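Local coordinates for anthrone oxidase-like protein (Streptomyces ambofaciens, PDB 5F9P) that probably acts as an oxygenase that cleaves a carbon-carbon bond, opening ring B oxidatively in atypical angucycline biosynthesis, at residues A138-A141 / L142-Q146; A38-E41 / G42-S45; H80-L83 / P84-E88. All blocks are in the same frame, centred on the assembly; numbering follows the deposited sequence.

Interaction 1 (A138-A141 / L142-Q146); sequences ALDA and LGPGQ
Asp140 and Pro144 meet where the helix 135-142 runs out, a worked case of how a helix end satisfies its last carbonyls. The regular ladder closes with Leu142 N on Ala138 O (2.9 Å) and Gly143 N on Leu139 O (3.0 Å). Pro144 has no N-H to continue the series, so its CD rests against Asp140 O at 3.2 Å. That carbonyl instead receives Gly145 N at 2.9 Å, a donor five residues on that approaches nearly in line with the C=O. Ala141 O is met by a carbon, Gly145 CA, in a C-H...O contact of 3.1 Å. The next carbonyl is served by a side chain: Gln146, with CG beside its backbone N and the chain extended beyond, brings NE2 back to Leu142 O at 3.0 Å, with an N-H...O angle of 167°. This bond lies in the carbonyl plane on a lone pair, and the acceptor lies almost within the amide plane of Gln146. The same NE2 also binds a glycerol, probably from the crystallisation liquor. The Asp140 side chain crosses the proline at about a right angle, OD1 3.8 Å from Pro144 CG, while OD2 forms a salt bridge with Arg207. On the barrel side, Leu139 and Leu142 press on Val160 and Val174 in strands 155-167 and 172-180, and Ala141 and Leu142 pack against Val208 of helix 199-211.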
loop_
_atom_site.group_PDB
_atom_site.type_symbol
_atom_site.label_atom_id
_atom_site.label_comp_id
_atom_site.label_asym_id
_atom_site.label_seq_id
_atom_site.Cartn_x
_atom_site.Cartn_y
_atom_site.Cartn_z
ATOM N N ALA A 138 8.146 16.217 -0.990
ATOM C CA ALA A 138 6.924 15.432 -0.841
ATOM C C ALA A 138 6.976 14.532 0.394
ATOM O O ALA A 138 6.014 14.437 1.145
ATOM C CB ALA A 138 6.681 14.590 -2.094
ATOM N N LEU A 139 8.104 13.852 0.576
ATOM C CA LEU A 139 8.270 12.931 1.689
ATOM C C LEU A 139 8.213 13.668 3.020
ATOM O O LEU A 139 7.584 13.214 3.975
ATOM C CB LEU A 139 9.607 12.200 1.561
ATOM C CG LEU A 139 9.720 11.180 0.428
ATOM C CD1 LEU A 139 11.164 10.692 0.292
ATOM C CD2 LEU A 139 8.785 10.007 0.715
ATOM N N ASP A 140 8.898 14.803 3.089
ATOM C CA ASP A 140 8.873 15.604 4.303
ATOM C C ASP A 140 7.472 16.113 4.607
ATOM O O ASP A 140 7.024 16.058 5.749
ATOM C CB ASP A 140 9.841 16.775 4.212
ATOM C CG ASP A 140 10.029 17.453 5.543
ATOM O OD1 ASP A 140 10.695 16.850 6.418
ATOM O OD2 ASP A 140 9.502 18.572 5.722
ATOM N N ALA A 141 6.779 16.601 3.581
ATOM C CA ALA A 141 5.427 17.124 3.758
ATOM C C ALA A 141 4.446 16.063 4.237
ATOM O O ALA A 141 3.620 16.336 5.121
ATOM C CB ALA A 141 4.905 17.768 2.459
ATOM N N LEU A 142 4.522 14.872 3.639
ATOM C CA LEU A 142 3.563 13.793 3.940
ATOM C C LEU A 142 3.805 13.190 5.306
ATOM O O LEU A 142 2.862 12.820 5.995
ATOM C CB LEU A 142 3.629 12.679 2.883
ATOM C CG LEU A 142 2.992 12.970 1.531
ATOM C CD1 LEU A 142 3.415 11.923 0.520
ATOM C CD2 LEU A 142 1.468 13.015 1.683
ATOM N N GLY A 143 5.078 13.088 5.690
ATOM C CA GLY A 143 5.451 12.431 6.926
ATOM C C GLY A 143 5.441 13.407 8.087
ATOM O O GLY A 143 4.387 13.655 8.680
ATOM N N PRO A 144 6.616 13.963 8.421
ATOM C CA PRO A 144 6.738 14.937 9.523
ATOM C C PRO A 144 5.754 16.089 9.363
ATOM O O PRO A 144 5.236 16.599 10.351
ATOM C CB PRO A 144 8.177 15.449 9.386
ATOM C CG PRO A 144 8.911 14.350 8.677
ATOM C CD PRO A 144 7.910 13.692 7.762
ATOM N N GLY A 145 5.492 16.487 8.123
ATOM C CA GLY A 145 4.565 17.575 7.848
ATOM C C GLY A 145 3.149 17.340 8.349
ATOM O O GLY A 145 2.388 18.294 8.570
ATOM N N GLN A 146 2.785 16.073 8.535
ATOM C CA GLN A 146 1.432 15.735 8.963
ATOM C C GLN A 146 1.334 15.149 10.379
ATOM O O GLN A 146 0.486 14.301 10.666
ATOM C CB GLN A 146 0.770 14.812 7.942
ATOM C CG GLN A 146 0.702 15.437 6.550
ATOM C CD GLN A 146 -0.281 14.728 5.642
ATOM O OE1 GLN A 146 -1.355 15.250 5.350
ATOM N NE2 GLN A 146 0.089 13.541 5.180
#

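Interaction 2 (A38-E41 / G42-S45); sequences ATYE and GWMS
The methyl of Ala38 sits over the six-membered ring of the Trp43 indole. Its CB is 3.5 Å from the centroid of that ring and only 3° off the ring normal, a textbook CH-pi contact. The Trp43 side chain reaches this position because its CG is anti to the backbone N (chi1 173°), which carries the ring system back beneath Ala38. The opposite face of the indole is approached by Ser45 N, and NE1 is hydrogen-bonded to Ser46 OG. Trp63 adds an edge-to-face ring contact.

The turn brings Tyr40 CB to 3.9 Å from Trp43 CB. With its CG beside the backbone N, Tyr40 swings its phenol ring so that Trp43 CB meets the ring edge, near its plane. Glu41, by contrast, holds an extended chain away from the turn, toward long, weak ion pairs with Arg64 and Lys71.

The backbone beneath is a type II beta turn from Tyr40 to Trp43, closed by Trp43 N to Tyr40 O at 3.1 Å. The donor stands well above the carbonyl plane. Gly42 takes the third position with a positive phi of 87°, as this turn type commonly requires. A water donates to Tyr40 O (2.7 Å) and to Trp43 O (2.9 Å), bridging the two carbonyls. The turn links helix 21-37 to barrel strand 43-51, at whose start Met44 and Ser45 both face Gln62, a classic beta bulge. This single chain closes an eight-stranded barrel, consistent with the dimeric alpha-beta barrel superfamily, whose barrels usually combine two ferredoxin-like halves.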
loop_
_atom_site.group_PDB
_atom_site.type_symbol
_atom_site.label_atom_id
_atom_site.label_comp_id
_atom_site.label_asym_id
_atom_site.label_seq_id
_atom_site.Cartn_x
_atom_site.Cartn_y
_atom_site.Cartn_z
ATOM N N ALA A 38 3.114 -19.260 -0.923
ATOM C CA ALA A 38 4.394 -18.556 -0.881
ATOM C C ALA A 38 5.440 -19.208 0.022
ATOM O O ALA A 38 5.237 -19.319 1.239
ATOM C CB ALA A 38 4.188 -17.098 -0.467
ATOM N N THR A 39 6.564 -19.610 -0.585
ATOM C CA THR A 39 7.730 -20.125 0.142
ATOM C C THR A 39 9.055 -19.532 -0.392
ATOM O O THR A 39 10.133 -20.044 -0.107
ATOM C CB THR A 39 7.806 -21.676 0.071
ATOM O OG1 THR A 39 7.928 -22.092 -1.293
ATOM C CG2 THR A 39 6.551 -22.307 0.646
ATOM N N TYR A 40 8.971 -18.453 -1.160
ATOM C CA TYR A 40 10.161 -17.825 -1.731
ATOM C C TYR A 40 11.184 -17.477 -0.677
ATOM O O TYR A 40 10.848 -16.935 0.381
ATOM C CB TYR A 40 9.804 -16.524 -2.456
ATOM C CG TYR A 40 8.598 -16.631 -3.343
ATOM C CD1 TYR A 40 8.684 -17.221 -4.602
ATOM C CD2 TYR A 40 7.371 -16.142 -2.927
ATOM C CE1 TYR A 40 7.583 -17.320 -5.413
ATOM C CE2 TYR A 40 6.267 -16.227 -3.734
ATOM C CZ TYR A 40 6.373 -16.818 -4.973
ATOM O OH TYR A 40 5.255 -16.909 -5.764
ATOM N N GLU A 41 12.448 -17.755 -0.978
ATOM C CA GLU A 41 13.520 -17.305 -0.106
ATOM C C GLU A 41 13.419 -15.786 0.040
ATOM O O GLU A 41 13.268 -15.071 -0.955
ATOM C CB GLU A 41 14.888 -17.703 -0.675
ATOM C CG GLU A 41 16.063 -17.369 0.249
ATOM C CD GLU A 41 17.414 -17.807 -0.321
ATOM O OE1 GLU A 41 17.505 -18.060 -1.547
ATOM O OE2 GLU A 41 18.386 -17.899 0.464
ATOM N N GLY A 42 13.478 -15.301 1.279
ATOM C CA GLY A 42 13.442 -13.874 1.537
ATOM C C GLY A 42 12.047 -13.275 1.672
ATOM O O GLY A 42 11.901 -12.148 2.149
ATOM N N TRP A 43 11.024 -14.005 1.244
ATOM C CA TRP A 43 9.650 -13.508 1.366
ATOM C C TRP A 43 9.235 -13.492 2.833
ATOM O O TRP A 43 9.336 -14.502 3.527
ATOM C CB TRP A 43 8.673 -14.365 0.551
ATOM C CG TRP A 43 7.230 -13.987 0.801
ATOM C CD1 TRP A 43 6.582 -12.883 0.342
ATOM C CD2 TRP A 43 6.285 -14.707 1.600
ATOM N NE1 TRP A 43 5.277 -12.883 0.785
ATOM C CE2 TRP A 43 5.072 -13.990 1.562
ATOM C CE3 TRP A 43 6.341 -15.900 2.327
ATOM C CZ2 TRP A 43 3.926 -14.418 2.239
ATOM C CZ3 TRP A 43 5.198 -16.328 2.994
ATOM C CH2 TRP A 43 4.013 -15.589 2.947
HETATM N N MSE A 44 8.790 -12.344 3.320
HETATM C CA MSE A 44 8.493 -12.215 4.742
HETATM C C MSE A 44 6.998 -12.217 5.052
HETATM O O MSE A 44 6.550 -12.813 6.046
HETATM C CB MSE A 44 9.152 -10.954 5.304
HETATM C CG MSE A 44 10.667 -10.947 5.141
HETATM SE SE MSE A 44 11.387 -9.171 5.503
ATOM N N SER A 45 6.222 -11.538 4.215
ATOM C CA SER A 45 4.783 -11.479 4.442
ATOM C C SER A 45 4.096 -10.804 3.270
ATOM O O SER A 45 4.732 -10.067 2.506
ATOM C CB SER A 45 4.464 -10.712 5.729
ATOM O OG SER A 45 4.565 -9.300 5.527
HETATM O O HOH W 1 9.813 -17.284 2.826
#

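Interaction 3 (H80-L83 / P84-E88); sequences HRTL and PVFGE
Thr82 and Phe86, one helical turn apart, lie side by side and point the same way, in a helix that also has to accommodate a proline. Backbone hydrogen bonds form the first group. Val85 N binds Arg81 O at 2.9 Å, with the donor nearly in line with the C=O, and Gly87 N binds Leu83 O at 2.7 Å. Phe86 N also reaches Thr82 O, although the place of that oxygen is less sure. Pro84 has no N-H to give, so the turn before it lacks one rung, and the helix is kinked there after a wider pi-type turn at 80-82.

Close packing of side-chain carbons on the backbone makes the second group. Pro84 CG leans on His80 O at 3.5 Å, and Val85 CG2 rests near Arg81 O at 3.1 Å. An apolar pair joins them: the linkage to proline brings Pro84 CD to 3.2 Å from Leu83 CB.

The third group is a CH-pi contact. Thr82 CG2 is anti to its backbone N, which directs the methyl over a face of the Phe86 ring, 4.1 Å from the centroid and 27° off the normal. Its OG1 turns instead to a weak hydrogen bond with Glu77 O. Beyond the segments, Phe86 meets Phe16 and packs on Met31 and Ile34 of helix 21-37, and Arg81 NH1 binds His240 O and His241 ND1 at the C-terminus.

The chemistry implies a two-sided helix: the methyl and aromatic pair faces inward and depends on apolar packing, whereas continuity past the proline rests on the bonds that resume from Val85 N onward.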
loop_
_atom_site.group_PDB
_atom_site.type_symbol
_atom_site.label_atom_id
_atom_site.label_comp_id
_atom_site.label_asym_id
_atom_site.label_seq_id
_atom_site.Cartn_x
_atom_site.Cartn_y
_atom_site.Cartn_z
ATOM N N HIS A 80 4.669 -16.909 -16.534
ATOM C CA HIS A 80 3.798 -17.552 -17.513
ATOM C C HIS A 80 2.381 -17.809 -17.016
ATOM O O HIS A 80 1.471 -18.028 -17.814
ATOM C CB HIS A 80 4.439 -18.844 -18.008
ATOM C CG HIS A 80 5.821 -18.643 -18.531
ATOM N ND1 HIS A 80 6.082 -17.907 -19.666
ATOM C CD2 HIS A 80 7.024 -19.043 -18.055
ATOM C CE1 HIS A 80 7.386 -17.875 -19.878
ATOM N NE2 HIS A 80 7.980 -18.556 -18.913
ATOM N N ARG A 81 2.188 -17.785 -15.704
ATOM C CA ARG A 81 0.844 -17.938 -15.169
ATOM C C ARG A 81 0.350 -16.640 -14.557
ATOM O O ARG A 81 -0.660 -16.094 -14.976
ATOM C CB ARG A 81 0.777 -19.059 -14.134
ATOM C CG ARG A 81 -0.645 -19.262 -13.580
ATOM C CD ARG A 81 -0.720 -20.420 -12.588
ATOM N NE ARG A 81 -2.057 -20.541 -12.009
ATOM C CZ ARG A 81 -2.481 -21.592 -11.318
ATOM N NH1 ARG A 81 -1.672 -22.621 -11.114
ATOM N NH2 ARG A 81 -3.713 -21.612 -10.824
ATOM N N THR A 82 1.087 -16.136 -13.577
ATOM C CA THR A 82 0.627 -15.005 -12.779
ATOM C C THR A 82 0.369 -13.727 -13.563
ATOM O O THR A 82 -0.735 -13.160 -13.491
ATOM C CB THR A 82 1.600 -14.718 -11.646
ATOM O OG1 THR A 82 1.758 -15.916 -10.887
ATOM C CG2 THR A 82 1.030 -13.629 -10.735
ATOM N N LEU A 83 1.378 -13.270 -14.309
ATOM C CA LEU A 83 1.251 -12.027 -15.068
ATOM C C LEU A 83 0.150 -12.072 -16.130
ATOM O O LEU A 83 -0.688 -11.175 -16.193
ATOM C CB LEU A 83 2.588 -11.631 -15.694
ATOM C CG LEU A 83 3.512 -10.980 -14.679
ATOM C CD1 LEU A 83 4.907 -10.788 -15.251
ATOM C CD2 LEU A 83 2.900 -9.653 -14.232
ATOM N N PRO A 84 0.152 -13.115 -16.972
ATOM C CA PRO A 84 -0.893 -13.254 -17.992
ATOM C C PRO A 84 -2.307 -13.403 -17.391
ATOM O O PRO A 84 -3.266 -12.812 -17.912
ATOM C CB PRO A 84 -0.480 -14.523 -18.742
ATOM C CG PRO A 84 0.985 -14.662 -18.475
ATOM C CD PRO A 84 1.181 -14.159 -17.086
ATOM N N VAL A 85 -2.444 -14.172 -16.312
ATOM C CA VAL A 85 -3.749 -14.305 -15.651
ATOM C C VAL A 85 -4.215 -12.957 -15.103
ATOM O O VAL A 85 -5.356 -12.533 -15.320
ATOM C CB VAL A 85 -3.725 -15.361 -14.519
ATOM C CG1 VAL A 85 -4.950 -15.216 -13.600
ATOM C CG2 VAL A 85 -3.652 -16.748 -15.105
ATOM N N PHE A 86 -3.325 -12.280 -14.394
ATOM C CA PHE A 86 -3.655 -10.976 -13.836
ATOM C C PHE A 86 -3.934 -9.975 -14.955
ATOM O O PHE A 86 -4.853 -9.166 -14.858
ATOM C CB PHE A 86 -2.531 -10.493 -12.928
ATOM C CG PHE A 86 -2.544 -11.131 -11.559
ATOM C CD1 PHE A 86 -2.587 -12.508 -11.421
ATOM C CD2 PHE A 86 -2.518 -10.353 -10.414
ATOM C CE1 PHE A 86 -2.604 -13.100 -10.158
ATOM C CE2 PHE A 86 -2.521 -10.935 -9.148
ATOM C CZ PHE A 86 -2.566 -12.309 -9.020
ATOM N N GLY A 87 -3.141 -10.050 -16.022
ATOM C CA GLY A 87 -3.309 -9.168 -17.161
ATOM C C GLY A 87 -4.737 -9.190 -17.675
ATOM O O GLY A 87 -5.292 -8.158 -18.040
ATOM N N GLU A 88 -5.336 -10.376 -17.689
ATOM C CA GLU A 88 -6.664 -10.571 -18.264
ATOM C C GLU A 88 -7.806 -10.021 -17.403
ATOM O O GLU A 88 -8.903 -9.778 -17.902
ATOM C CB GLU A 88 -6.887 -12.057 -18.558
ATOM C CG GLU A 88 -5.838 -12.618 -19.493
ATOM C CD GLU A 88 -5.893 -14.117 -19.623
ATOM O OE1 GLU A 88 -6.734 -14.756 -18.941
ATOM O OE2 GLU A 88 -5.085 -14.654 -20.418
#

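In the fold
All three contacts are local and partly buried, and none touches another. Interactions 2 and 3 belong to the same flank of the molecule, their centres about 20 Å apart; both involve the surroundings of helix 21-37, one at its exit and the other packing on its side. Interaction 1 lies on the opposite side of the chain's centre. Its chemistry is mainly polar, carbonyls at a helix end finding donors, whereas interactions 2 and 3 share a methyl over an aromatic face. Interaction 2 runs into barrel strand 43-51 itself, and interaction 1 packs on strands 155-167 and 172-180. Interaction 3 is the most exposed, with Thr82 and Phe86 as its buried residues.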